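Local coordinates for protein acyl-coenzyme A oxidase acox-1.2 (Caenorhabditis elegans, PDB 5K3J) that catalyses the first, FAD-dependent desaturation step of peroxisomal beta-oxidation, acting on the CoA-linked short side chains of ascaroside pheromones, at residues Ala316-Gly321 and Val330-Tyr335; Lys389-His394 and Val437-Leu442; Ser527-Arg532 and Leu568-Tyr573. One frame throughout, in Å; residues are numbered along the deposited sequence.

Contact 1: Ala316-Gly321 and Val330-Tyr335; sequences AVRRQG and VKVLDY. With FAD (flavin-adenine dinucleotide), chain G.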
loop_
_atom_site.group_PDB
_atom_site.type_symbol
_atom_site.label_atom_id
_atom_site.label_comp_id
_atom_site.label_asym_id
_atom_site.label_seq_id
_atom_site.Cartn_x
_atom_site.Cartn_y
_atom_site.Cartn_z
ATOM N N ALA A 316 -8.668 13.964 15.894
ATOM C CA ALA A 316 -9.129 14.784 17.011
ATOM C C ALA A 316 -9.999 15.940 16.529
ATOM O O ALA A 316 -10.459 16.754 17.327
ATOM C CB ALA A 316 -7.943 15.309 17.813
ATOM N N VAL A 317 -10.212 16.010 15.219
ATOM C CA VAL A 317 -11.126 16.991 14.639
ATOM C C VAL A 317 -12.381 16.299 14.127
ATOM O O VAL A 317 -13.499 16.665 14.495
ATOM C CB VAL A 317 -10.478 17.768 13.482
ATOM C CG1 VAL A 317 -11.510 18.663 12.802
ATOM C CG2 VAL A 317 -9.276 18.571 13.980
ATOM N N ARG A 318 -12.174 15.298 13.274
ATOM C CA ARG A 318 -13.262 14.507 12.704
ATOM C C ARG A 318 -14.167 13.926 13.783
ATOM O O ARG A 318 -13.789 12.996 14.494
ATOM C CB ARG A 318 -12.703 13.374 11.841
ATOM C CG ARG A 318 -13.750 12.391 11.332
ATOM C CD ARG A 318 -14.723 13.076 10.386
ATOM N NE ARG A 318 -15.414 12.129 9.515
ATOM C CZ ARG A 318 -16.107 12.489 8.440
ATOM N NH1 ARG A 318 -16.187 13.772 8.109
ATOM N NH2 ARG A 318 -16.710 11.575 7.688
ATOM N N ARG A 319 -15.367 14.482 13.905
ATOM C CA ARG A 319 -16.368 13.913 14.792
ATOM C C ARG A 319 -17.337 13.050 13.991
ATOM O O ARG A 319 -17.892 13.495 12.989
ATOM C CB ARG A 319 -17.123 15.010 15.540
ATOM C CG ARG A 319 -16.242 15.894 16.403
ATOM C CD ARG A 319 -17.083 16.956 17.086
ATOM N NE ARG A 319 -16.301 17.795 17.987
ATOM C CZ ARG A 319 -16.092 17.515 19.272
ATOM N NH1 ARG A 319 -16.601 16.407 19.806
ATOM N NH2 ARG A 319 -15.372 18.339 20.023
ATOM N N GLN A 320 -17.530 11.813 14.433
ATOM C CA GLN A 320 -18.400 10.881 13.726
ATOM C C GLN A 320 -18.913 9.786 14.652
ATOM O O GLN A 320 -18.134 9.130 15.342
ATOM C CB GLN A 320 -17.662 10.261 12.539
ATOM C CG GLN A 320 -18.122 10.771 11.185
ATOM C CD GLN A 320 -19.326 10.018 10.664
ATOM O OE1 GLN A 320 -19.677 8.957 11.178
ATOM N NE2 GLN A 320 -19.964 10.557 9.635
ATOM N N GLY A 321 -20.227 9.591 14.654
ATOM C CA GLY A 321 -20.853 8.600 15.508
ATOM C C GLY A 321 -21.150 9.185 16.872
ATOM O O GLY A 321 -20.740 10.304 17.174
ATOM N N VAL A 330 -18.963 12.356 18.738
ATOM C CA VAL A 330 -17.677 12.198 19.408
ATOM C C VAL A 330 -16.512 12.252 18.421
ATOM O O VAL A 330 -16.648 11.866 17.259
ATOM C CB VAL A 330 -17.621 10.859 20.198
ATOM C CG1 VAL A 330 -17.584 9.661 19.251
ATOM C CG2 VAL A 330 -16.427 10.831 21.139
ATOM N N LYS A 331 -15.371 12.751 18.888
ATOM C CA LYS A 331 -14.132 12.677 18.122
ATOM C C LYS A 331 -13.779 11.212 17.854
ATOM O O LYS A 331 -13.840 10.379 18.759
ATOM C CB LYS A 331 -12.992 13.372 18.869
ATOM C CG LYS A 331 -13.208 14.866 19.118
ATOM C CD LYS A 331 -12.011 15.475 19.839
ATOM C CE LYS A 331 -12.189 16.962 20.087
ATOM N NZ LYS A 331 -10.961 17.554 20.681
ATOM N N VAL A 332 -13.410 10.902 16.613
ATOM C CA VAL A 332 -13.162 9.517 16.215
ATOM C C VAL A 332 -11.926 8.944 16.893
ATOM O O VAL A 332 -11.760 7.728 16.965
ATOM C CB VAL A 332 -13.003 9.387 14.687
ATOM C CG1 VAL A 332 -14.342 9.601 13.994
ATOM C CG2 VAL A 332 -11.957 10.364 14.177
ATOM N N LEU A 333 -11.069 9.822 17.402
ATOM C CA LEU A 333 -9.883 9.389 18.128
ATOM C C LEU A 333 -10.261 8.724 19.452
ATOM O O LEU A 333 -9.456 8.019 20.051
ATOM C CB LEU A 333 -8.941 10.575 18.373
ATOM C CG LEU A 333 -7.597 10.303 19.059
ATOM C CD1 LEU A 333 -6.816 9.221 18.323
ATOM C CD2 LEU A 333 -6.783 11.585 19.174
ATOM N N ASP A 334 -11.493 8.938 19.902
ATOM C CA ASP A 334 -11.941 8.365 21.168
ATOM C C ASP A 334 -12.257 6.878 21.039
ATOM O O ASP A 334 -12.169 6.128 22.014
ATOM C CB ASP A 334 -13.165 9.117 21.695
ATOM C CG ASP A 334 -12.800 10.443 22.333
ATOM O OD1 ASP A 334 -11.603 10.650 22.621
ATOM O OD2 ASP A 334 -13.705 11.274 22.558
ATOM N N TYR A 335 -12.621 6.458 19.832
ATOM C CA TYR A 335 -12.930 5.057 19.564
ATOM C C TYR A 335 -11.708 4.175 19.791
ATOM O O TYR A 335 -10.576 4.599 19.572
ATOM C CB TYR A 335 -13.445 4.876 18.135
ATOM C CG TYR A 335 -14.822 5.456 17.894
ATOM C CD1 TYR A 335 -15.912 5.044 18.649
ATOM C CD2 TYR A 335 -15.034 6.402 16.902
ATOM C CE1 TYR A 335 -17.173 5.565 18.430
ATOM C CE2 TYR A 335 -16.293 6.930 16.675
ATOM C CZ TYR A 335 -17.358 6.507 17.442
ATOM O OH TYR A 335 -18.617 7.021 17.228
HETATM P PA FAD G . -15.358 8.071 8.926
HETATM O O1A FAD G . -16.801 7.648 9.210
HETATM O O2A FAD G . -15.182 9.527 9.238
HETATM O O5B FAD G . -14.351 7.199 9.842
HETATM C C5B FAD G . -12.967 7.582 9.891
HETATM C C4B FAD G . -12.300 6.841 11.088
HETATM O O4B FAD G . -13.069 6.926 12.137
HETATM C C3B FAD G . -12.173 5.345 10.777
HETATM O O3B FAD G . -11.023 4.871 11.273
HETATM C C2B FAD G . -13.377 4.695 11.516
HETATM O O2B FAD G . -13.027 3.301 11.944
HETATM C C1B FAD G . -13.540 5.444 12.545
HETATM N N9A FAD G . -14.915 5.469 12.940
HETATM C C8A FAD G . -15.860 6.325 12.512
HETATM N N7A FAD G . -17.022 6.006 13.136
HETATM C C5A FAD G . -16.784 4.942 13.956
HETATM C C6A FAD G . -17.612 4.225 14.813
HETATM N N6A FAD G . -18.987 4.298 15.173
HETATM N N1A FAD G . -17.120 3.206 15.517
HETATM C C2A FAD G . -15.804 2.867 15.400
HETATM N N3A FAD G . -14.992 3.567 14.563
HETATM C C4A FAD G . -15.493 4.608 13.842
HETATM N N1 FAD G . -19.858 8.388 -1.154
HETATM C C2 FAD G . -21.080 8.559 -1.934
HETATM O O2 FAD G . -22.101 8.923 -1.387
HETATM N N3 FAD G . -21.078 8.293 -3.374
HETATM C C4 FAD G . -19.892 7.869 -4.013
HETATM O O4 FAD G . -19.891 7.643 -5.240
HETATM C C4X FAD G . -18.644 7.694 -3.221
HETATM N N5 FAD G . -17.428 7.261 -3.868
HETATM C C5X FAD G . -16.205 7.091 -3.088
HETATM C C6 FAD G . -15.023 6.669 -3.722
HETATM C C7 FAD G . -13.843 6.503 -2.971
HETATM C C7M FAD G . -12.693 6.041 -3.872
HETATM C C8 FAD G . -13.843 6.757 -1.596
HETATM C C8M FAD G . -12.623 6.608 -0.703
HETATM C C9 FAD G . -15.025 7.180 -0.954
HETATM C C9A FAD G . -16.206 7.347 -1.698
HETATM N N10 FAD G . -17.448 7.787 -1.032
HETATM C C10 FAD G . -18.649 7.958 -1.798
HETATM C "C1'" FAD G . -17.464 8.067 0.420
HETATM C "C2'" FAD G . -17.444 6.771 1.226
HETATM O "O2'" FAD G . -18.605 6.058 0.981
HETATM C "C3'" FAD G . -17.374 7.130 2.684
HETATM O "O3'" FAD G . -16.234 7.921 2.910
HETATM C "C4'" FAD G . -17.291 5.883 3.523
HETATM O "O4'" FAD G . -18.476 5.138 3.370
HETATM C "C5'" FAD G . -17.119 6.280 4.973
HETATM O "O5'" FAD G . -16.015 7.169 5.071
HETATM P P FAD G . -15.991 8.285 6.217
HETATM O O1P FAD G . -15.474 9.601 5.628
HETATM O O2P FAD G . -17.364 8.491 6.769
HETATM O O3P FAD G . -15.039 7.813 7.383
#

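Contact 2: Lys389-His394 and Val437-Leu442; sequences KSVVAH and VMLLQL. With ATP (adenosine-5'-triphosphate), chain D.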
loop_
_atom_site.group_PDB
_atom_site.type_symbol
_atom_site.label_atom_id
_atom_site.label_comp_id
_atom_site.label_asym_id
_atom_site.label_seq_id
_atom_site.Cartn_x
_atom_site.Cartn_y
_atom_site.Cartn_z
ATOM N N LYS A 389 16.141 -3.060 8.039
ATOM C CA LYS A 389 15.500 -2.262 6.998
ATOM C C LYS A 389 14.267 -2.973 6.444
ATOM O O LYS A 389 13.303 -2.330 6.046
ATOM C CB LYS A 389 16.492 -1.947 5.875
ATOM C CG LYS A 389 16.951 -3.158 5.080
ATOM C CD LYS A 389 16.795 -2.928 3.581
ATOM C CE LYS A 389 15.368 -3.188 3.110
ATOM N NZ LYS A 389 15.181 -2.879 1.662
ATOM N N SER A 390 14.300 -4.300 6.436
ATOM C CA SER A 390 13.197 -5.084 5.897
ATOM C C SER A 390 11.963 -5.018 6.795
ATOM O O SER A 390 10.877 -4.659 6.341
ATOM C CB SER A 390 13.624 -6.537 5.697
ATOM O OG SER A 390 14.623 -6.630 4.699
ATOM N N VAL A 391 12.139 -5.363 8.068
ATOM C CA VAL A 391 11.037 -5.352 9.028
ATOM C C VAL A 391 10.475 -3.946 9.209
ATOM O O VAL A 391 9.257 -3.752 9.219
ATOM C CB VAL A 391 11.476 -5.905 10.399
ATOM C CG1 VAL A 391 10.432 -5.600 11.466
ATOM C CG2 VAL A 391 11.722 -7.401 10.309
ATOM N N VAL A 392 11.367 -2.968 9.341
ATOM C CA VAL A 392 10.967 -1.585 9.558
ATOM C C VAL A 392 10.157 -1.045 8.382
ATOM O O VAL A 392 9.061 -0.531 8.576
ATOM C CB VAL A 392 12.191 -0.685 9.808
ATOM C CG1 VAL A 392 11.850 0.754 9.543
ATOM C CG2 VAL A 392 12.694 -0.854 11.236
ATOM N N ALA A 393 10.686 -1.181 7.168
ATOM C CA ALA A 393 9.997 -0.686 5.974
ATOM C C ALA A 393 8.650 -1.377 5.771
ATOM O O ALA A 393 7.679 -0.752 5.336
ATOM C CB ALA A 393 10.868 -0.869 4.736
ATOM N N HIS A 394 8.601 -2.667 6.090
ATOM C CA HIS A 394 7.383 -3.453 5.941
ATOM C C HIS A 394 6.318 -3.015 6.938
ATOM O O HIS A 394 5.166 -2.792 6.569
ATOM C CB HIS A 394 7.691 -4.941 6.114
ATOM C CG HIS A 394 6.474 -5.811 6.185
ATOM N ND1 HIS A 394 5.626 -5.996 5.118
ATOM C CD2 HIS A 394 5.969 -6.550 7.202
ATOM C CE1 HIS A 394 4.648 -6.811 5.470
ATOM N NE2 HIS A 394 4.832 -7.161 6.730
ATOM N N VAL A 437 15.178 -11.000 0.261
ATOM C CA VAL A 437 16.600 -11.288 0.095
ATOM C C VAL A 437 17.410 -10.808 1.297
ATOM O O VAL A 437 18.358 -11.471 1.723
ATOM C CB VAL A 437 17.153 -10.633 -1.191
ATOM C CG1 VAL A 437 18.657 -10.826 -1.294
ATOM C CG2 VAL A 437 16.453 -11.202 -2.416
ATOM N N MET A 438 17.022 -9.662 1.845
ATOM C CA MET A 438 17.728 -9.068 2.977
ATOM C C MET A 438 17.420 -9.805 4.277
ATOM O O MET A 438 18.288 -9.938 5.141
ATOM C CB MET A 438 17.373 -7.586 3.122
ATOM C CG MET A 438 17.995 -6.681 2.071
ATOM S SD MET A 438 19.784 -6.868 1.951
ATOM C CE MET A 438 19.924 -7.593 0.320
ATOM N N LEU A 439 16.182 -10.273 4.412
ATOM C CA LEU A 439 15.787 -11.086 5.558
ATOM C C LEU A 439 16.547 -12.405 5.531
ATOM O O LEU A 439 16.877 -12.969 6.574
ATOM C CB LEU A 439 14.278 -11.340 5.558
ATOM C CG LEU A 439 13.357 -10.256 6.124
ATOM C CD1 LEU A 439 11.900 -10.648 5.950
ATOM C CD2 LEU A 439 13.671 -10.014 7.590
ATOM N N LEU A 440 16.822 -12.882 4.322
ATOM C CA LEU A 440 17.571 -14.115 4.124
ATOM C C LEU A 440 19.057 -13.921 4.387
ATOM O O LEU A 440 19.763 -14.869 4.721
ATOM C CB LEU A 440 17.355 -14.646 2.705
ATOM C CG LEU A 440 16.042 -15.406 2.511
ATOM C CD1 LEU A 440 15.811 -15.739 1.045
ATOM C CD2 LEU A 440 16.057 -16.668 3.361
ATOM N N GLN A 441 19.524 -12.688 4.228
ATOM C CA GLN A 441 20.920 -12.356 4.489
ATOM C C GLN A 441 21.224 -12.407 5.981
ATOM O O GLN A 441 22.278 -12.890 6.392
ATOM C CB GLN A 441 21.256 -10.974 3.927
ATOM C CG GLN A 441 21.850 -10.998 2.532
ATOM C CD GLN A 441 23.312 -11.390 2.533
ATOM O OE1 GLN A 441 24.191 -10.543 2.676
ATOM N NE2 GLN A 441 23.581 -12.678 2.358
ATOM N N LEU A 442 20.293 -11.905 6.785
ATOM C CA LEU A 442 20.429 -11.940 8.236
ATOM C C LEU A 442 20.281 -13.368 8.754
ATOM O O LEU A 442 20.884 -13.745 9.760
ATOM C CB LEU A 442 19.393 -11.025 8.891
ATOM C CG LEU A 442 19.126 -11.180 10.391
ATOM C CD1 LEU A 442 20.387 -10.943 11.203
ATOM C CD2 LEU A 442 18.038 -10.228 10.818
HETATM P PG ATP D . 5.079 -14.414 11.146
HETATM O O1G ATP D . 6.341 -15.122 11.580
HETATM O O2G ATP D . 4.045 -15.326 10.525
HETATM O O3G ATP D . 4.530 -13.442 12.163
HETATM P PB ATP D . 4.509 -12.725 8.984
HETATM O O1B ATP D . 4.656 -11.234 9.185
HETATM O O2B ATP D . 3.155 -13.376 9.141
HETATM O O3B ATP D . 5.574 -13.478 9.930
HETATM P PA ATP D . 4.771 -14.510 6.869
HETATM O O1A ATP D . 6.070 -15.250 6.644
HETATM O O2A ATP D . 3.666 -15.153 7.673
HETATM O O3A ATP D . 5.105 -13.083 7.534
HETATM O "O5'" ATP D . 4.173 -14.075 5.441
HETATM C "C5'" ATP D . 3.036 -13.215 5.364
HETATM C "C4'" ATP D . 3.277 -12.274 4.197
HETATM O "O4'" ATP D . 3.951 -11.087 4.628
HETATM C "C3'" ATP D . 4.157 -12.962 3.168
HETATM O "O3'" ATP D . 3.508 -12.952 1.896
HETATM C "C2'" ATP D . 5.429 -12.142 3.121
HETATM O "O2'" ATP D . 5.892 -11.963 1.782
HETATM C "C1'" ATP D . 5.048 -10.812 3.754
HETATM N N9 ATP D . 6.176 -10.217 4.515
HETATM C C8 ATP D . 6.570 -10.584 5.747
HETATM N N7 ATP D . 7.627 -9.847 6.170
HETATM C C5 ATP D . 7.925 -8.975 5.191
HETATM C C6 ATP D . 8.932 -7.908 4.985
HETATM N N6 ATP D . 9.855 -7.612 5.934
HETATM N N1 ATP D . 8.891 -7.235 3.813
HETATM C C2 ATP D . 7.980 -7.516 2.862
HETATM N N3 ATP D . 7.043 -8.471 2.981
HETATM C C4 ATP D . 6.965 -9.221 4.104
#

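Contact 3: Ser527-Arg532 and Leu568-Tyr573; sequences SRLHTR and LDVATY. With ATP (adenosine-5'-triphosphate), chain D.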
loop_
_atom_site.group_PDB
_atom_site.type_symbol
_atom_site.label_atom_id
_atom_site.label_comp_id
_atom_site.label_asym_id
_atom_site.label_seq_id
_atom_site.Cartn_x
_atom_site.Cartn_y
_atom_site.Cartn_z
ATOM N N SER A 527 14.658 -14.306 11.215
ATOM C CA SER A 527 15.209 -12.968 11.045
ATOM C C SER A 527 14.291 -11.905 11.640
ATOM O O SER A 527 14.727 -11.095 12.454
ATOM C CB SER A 527 15.461 -12.675 9.564
ATOM O OG SER A 527 16.554 -13.431 9.069
ATOM N N ARG A 528 13.023 -11.922 11.234
ATOM C CA ARG A 528 12.032 -10.967 11.728
ATOM C C ARG A 528 11.963 -10.931 13.252
ATOM O O ARG A 528 11.945 -9.857 13.853
ATOM C CB ARG A 528 10.646 -11.289 11.156
ATOM C CG ARG A 528 10.383 -10.690 9.785
ATOM C CD ARG A 528 8.933 -10.877 9.353
ATOM N NE ARG A 528 8.756 -12.041 8.489
ATOM C CZ ARG A 528 8.376 -13.240 8.914
ATOM N NH1 ARG A 528 8.129 -13.440 10.201
ATOM N NH2 ARG A 528 8.239 -14.240 8.054
ATOM N N LEU A 529 11.925 -12.104 13.872
ATOM C CA LEU A 529 11.894 -12.197 15.327
ATOM C C LEU A 529 13.124 -11.543 15.958
ATOM O O LEU A 529 13.007 -10.808 16.939
ATOM C CB LEU A 529 11.782 -13.659 15.767
ATOM C CG LEU A 529 10.418 -14.307 15.518
ATOM C CD1 LEU A 529 10.449 -15.792 15.837
ATOM C CD2 LEU A 529 9.352 -13.604 16.339
ATOM N N HIS A 530 14.293 -11.794 15.379
ATOM C CA HIS A 530 15.552 -11.276 15.910
ATOM C C HIS A 530 15.590 -9.744 15.930
ATOM O O HIS A 530 15.962 -9.143 16.939
ATOM C CB HIS A 530 16.729 -11.815 15.093
ATOM C CG HIS A 530 18.065 -11.310 15.546
ATOM N ND1 HIS A 530 18.900 -12.039 16.365
ATOM C CD2 HIS A 530 18.709 -10.147 15.292
ATOM C CE1 HIS A 530 20.001 -11.349 16.595
ATOM N NE2 HIS A 530 19.911 -10.195 15.957
ATOM N N THR A 531 15.202 -9.117 14.821
ATOM C CA THR A 531 15.246 -7.656 14.710
ATOM C C THR A 531 14.160 -6.965 15.517
ATOM O O THR A 531 14.323 -5.818 15.931
ATOM C CB THR A 531 15.103 -7.175 13.257
ATOM O OG1 THR A 531 13.715 -7.026 12.932
ATOM C CG2 THR A 531 15.750 -8.143 12.306
ATOM N N ARG A 532 13.038 -7.646 15.708
ATOM C CA ARG A 532 11.969 -7.076 16.507
ATOM C C ARG A 532 12.415 -7.026 17.956
ATOM O O ARG A 532 12.075 -6.101 18.693
ATOM C CB ARG A 532 10.677 -7.877 16.361
ATOM C CG ARG A 532 9.974 -7.669 15.028
ATOM C CD ARG A 532 8.506 -7.348 15.226
ATOM N NE ARG A 532 7.644 -8.333 14.585
ATOM C CZ ARG A 532 6.317 -8.299 14.631
ATOM N NH1 ARG A 532 5.701 -7.325 15.289
ATOM N NH2 ARG A 532 5.603 -9.235 14.020
ATOM N N LEU A 568 1.635 -9.660 21.110
ATOM C CA LEU A 568 0.378 -10.261 20.692
ATOM C C LEU A 568 0.400 -10.577 19.200
ATOM O O LEU A 568 -0.190 -11.563 18.752
ATOM C CB LEU A 568 -0.787 -9.327 21.025
ATOM C CG LEU A 568 -2.207 -9.799 20.716
ATOM C CD1 LEU A 568 -2.408 -11.231 21.182
ATOM C CD2 LEU A 568 -3.215 -8.872 21.378
ATOM N N ASP A 569 1.099 -9.740 18.439
ATOM C CA ASP A 569 1.224 -9.928 16.999
ATOM C C ASP A 569 2.038 -11.180 16.685
ATOM O O ASP A 569 1.957 -11.724 15.585
ATOM C CB ASP A 569 1.869 -8.697 16.354
ATOM C CG ASP A 569 1.808 -8.732 14.838
ATOM O OD1 ASP A 569 0.731 -9.063 14.297
ATOM O OD2 ASP A 569 2.835 -8.433 14.191
ATOM N N VAL A 570 2.820 -11.631 17.662
ATOM C CA VAL A 570 3.687 -12.792 17.494
ATOM C C VAL A 570 3.383 -13.880 18.520
ATOM O O VAL A 570 4.239 -14.714 18.820
ATOM C CB VAL A 570 5.175 -12.404 17.615
ATOM C CG1 VAL A 570 5.558 -11.418 16.523
ATOM C CG2 VAL A 570 5.463 -11.823 18.992
ATOM N N ALA A 571 2.161 -13.871 19.048
ATOM C CA ALA A 571 1.769 -14.781 20.123
ATOM C C ALA A 571 1.990 -16.245 19.752
ATOM O O ALA A 571 2.418 -17.040 20.586
ATOM C CB ALA A 571 0.312 -14.552 20.504
ATOM N N THR A 572 1.710 -16.583 18.496
ATOM C CA THR A 572 1.900 -17.935 17.971
ATOM C C THR A 572 3.282 -18.497 18.308
ATOM O O THR A 572 3.436 -19.693 18.560
ATOM C CB THR A 572 1.681 -17.946 16.445
ATOM O OG1 THR A 572 0.298 -17.687 16.168
ATOM C CG2 THR A 572 2.074 -19.283 15.833
ATOM N N TYR A 573 4.277 -17.618 18.340
ATOM C CA TYR A 573 5.622 -17.997 18.752
ATOM C C TYR A 573 5.780 -17.920 20.269
ATOM O O TYR A 573 6.578 -18.649 20.857
ATOM C CB TYR A 573 6.663 -17.102 18.076
ATOM C CG TYR A 573 6.673 -17.202 16.569
ATOM C CD1 TYR A 573 6.910 -18.416 15.939
ATOM C CD2 TYR A 573 6.465 -16.081 15.775
ATOM C CE1 TYR A 573 6.925 -18.516 14.563
ATOM C CE2 TYR A 573 6.481 -16.172 14.395
ATOM C CZ TYR A 573 6.711 -17.391 13.796
ATOM O OH TYR A 573 6.727 -17.484 12.424
HETATM P PG ATP D . 5.079 -14.414 11.146
HETATM O O1G ATP D . 6.341 -15.122 11.580
HETATM O O2G ATP D . 4.045 -15.326 10.525
HETATM O O3G ATP D . 4.530 -13.442 12.163
HETATM P PB ATP D . 4.509 -12.725 8.984
HETATM O O1B ATP D . 4.656 -11.234 9.185
HETATM O O2B ATP D . 3.155 -13.376 9.141
HETATM O O3B ATP D . 5.574 -13.478 9.930
HETATM P PA ATP D . 4.771 -14.510 6.869
HETATM O O1A ATP D . 6.070 -15.250 6.644
HETATM O O2A ATP D . 3.666 -15.153 7.673
HETATM O O3A ATP D . 5.105 -13.083 7.534
HETATM O "O5'" ATP D . 4.173 -14.075 5.441
HETATM C "C5'" ATP D . 3.036 -13.215 5.364
HETATM C "C4'" ATP D . 3.277 -12.274 4.197
HETATM O "O4'" ATP D . 3.951 -11.087 4.628
HETATM C "C3'" ATP D . 4.157 -12.962 3.168
HETATM O "O3'" ATP D . 3.508 -12.952 1.896
HETATM C "C2'" ATP D . 5.429 -12.142 3.121
HETATM O "O2'" ATP D . 5.892 -11.963 1.782
HETATM C "C1'" ATP D . 5.048 -10.812 3.754
HETATM N N9 ATP D . 6.176 -10.217 4.515
HETATM C C8 ATP D . 6.570 -10.584 5.747
HETATM N N7 ATP D . 7.627 -9.847 6.170
HETATM C C5 ATP D . 7.925 -8.975 5.191
HETATM C C6 ATP D . 8.932 -7.908 4.985
HETATM N N6 ATP D . 9.855 -7.612 5.934
HETATM N N1 ATP D . 8.891 -7.235 3.813
HETATM C C2 ATP D . 7.980 -7.516 2.862
HETATM N N3 ATP D . 7.043 -8.471 2.981
HETATM C C4 ATP D . 6.965 -9.221 4.104
#

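Contact 1: Ala316-Gly321 and Val330-Tyr335
The Y335 ring is turned so that its edge meets Q320 while one face lies against the adenine of FAD. N1A of FAD sits 3.6 Å above the Y335 ring plane, over its centre, and Q320 O lies in the ring plane at the edge. Y335 OH donates to Q320 O at 2.9 Å, reaching a lone pair in the carbonyl plane, a bond that should fix the tilt of the ring under the adenine. Two guanidinium groups are placed differently. That of R318 receives FAD O2A at its edge, in plane: R318 NE gives O2A a bond of 2.6 Å, and R318 NH2 adds a second to the same phosphate oxygen at 3.0 Å. The R318 side chain leaves with CG anti to the backbone N (chi1 173°) and bends at chi2, which carries it away from V332 and toward the diphosphate. The R319 guanidinium instead has K331 CG 3.8 Å above one face, toward the rim; R319 NH2 forms a salt bridge with E13, while K331 NZ pairs with E16 and E17 and bonds the backbone O of E13, all on helix 12-18.

Backbone bonds set this frame. V332 N donates to R318 O at 3.0 Å and Q320 N to V330 O at 3.0 Å, the pair flanking a single bridge between R319 and K331; a third bond, V330 N to G321 O at 3.1 Å, lies beside it. At G321 a CB would clash with the Y335 hydroxyl, and at phi 87°, psi 172° it would also jam against Q320 O, which by itself calls for glycine. Residues of the second subunit, including S156 and T150, bond the same FAD. The arrangement is that of the adenine and diphosphate end of the intersubunit FAD site of an acyl-CoA oxidase.

Contact 2: Lys389-His394 and Val437-Leu442
S390 OG, 3.3 Å from M438 CB across the interface, lies within hydrogen-bonding reach of two backbone carbonyls, S386 O one turn back on its own helix and N435 O at the start of the opposing one. Its single proton must be shared between them, and its nearest neighbour across the contact is a methylene. S390 CB packs on L439 CG at 3.8 Å, and V391 CG2 reaches L439 CD2 at 4.2 Å. These few side chains join helices 379-405 and 435-450 of the helical C-alpha1 domain, whose segments cross at -140° with axes 9.6 Å apart. The adenine amino group of ATP lies beside this crossing: L439 CD1 stands 3.7 Å from ATP N6, and N6 gives S390 O a weak bond of 3.2 Å. A chi1 of 171° swings the H394 imidazole so that it presents one face to the adenine, ATP C5 being 3.6 Å above its plane and over its centre. Replacing H394 by an alanine would probably leave that face of the base without its ring partner and let the adenine shift. V437, M438 and Q441 also touch the ascaroside-CoA, the end of M438 leading away from S390.

Contact 3: Ser527-Arg532 and Leu568-Tyr573
L529 crosses Y573 obliquely and puts a methyl over the ring: L529 CD1 lies 4.1 Å from the centroid of the Y573 ring, 14° off its normal, a CH-pi contact. The other branch runs to the rim of the same ring, with L529 CD2 3.8 Å from Y573 CD2. That leaves the ring edge turned to the nucleotide, where ATP O1G lies in the ring plane. Y573 OH donates to ATP O1G, and R528 NH1 bonds the same oxygen at 2.8 Å, so one gamma-phosphate oxygen takes a donor from each segment. ATP O3A lies 3.4 Å above one face of the R528 guanidinium, toward the rim.

R532 and D569 meet at about a right angle, their guanidinium and carboxylate planes 57° apart. Both terminal nitrogens, NH1 and NH2, converge end-on on one oxygen, which stays near the guanidinium plane. R532 NH1 meets the anti lone pair of D569 OD2 at 3.3 Å; NH2 reaches OD2 at 2.9 Å, also on the anti side but 33° out of the carboxylate plane. V570 CG1 lies 3.3 Å above one face of that guanidinium, toward the rim, its side chain running opposite to the arginine. E566 binds R532 NH1 as well, so two acidic groups probably hold the charge in place.

Residues 571-572 also pack on the second subunit, where T572 bonds its own counterpart. R528 and Y573 thus form part of the triphosphate side of an ATP site shared across the dimer, while D569 lies beside a second ATP.

How the contacts relate
Contacts 2 and 3 lie side by side, their centres about 14 Å apart, and line one ATP: 389-394 with 437-442 takes the adenine, 527-532 with 568-573 the gamma-phosphate. They also join directly, through a probable hydrogen bond of 2.6 Å from S527 OG to L439 O and by V391 packing against R528 and T531. Contact 1 is remote, its centre about 36 Å from that of contact 2 and 32 Å from that of contact 3, and it serves a FAD instead. The side chain of its Y335 is about 11 Å from another ATP. V437 and L440 of contact 2 touch a different FAD molecule, so that contact 2 lies beside both an ATP and a flavin site.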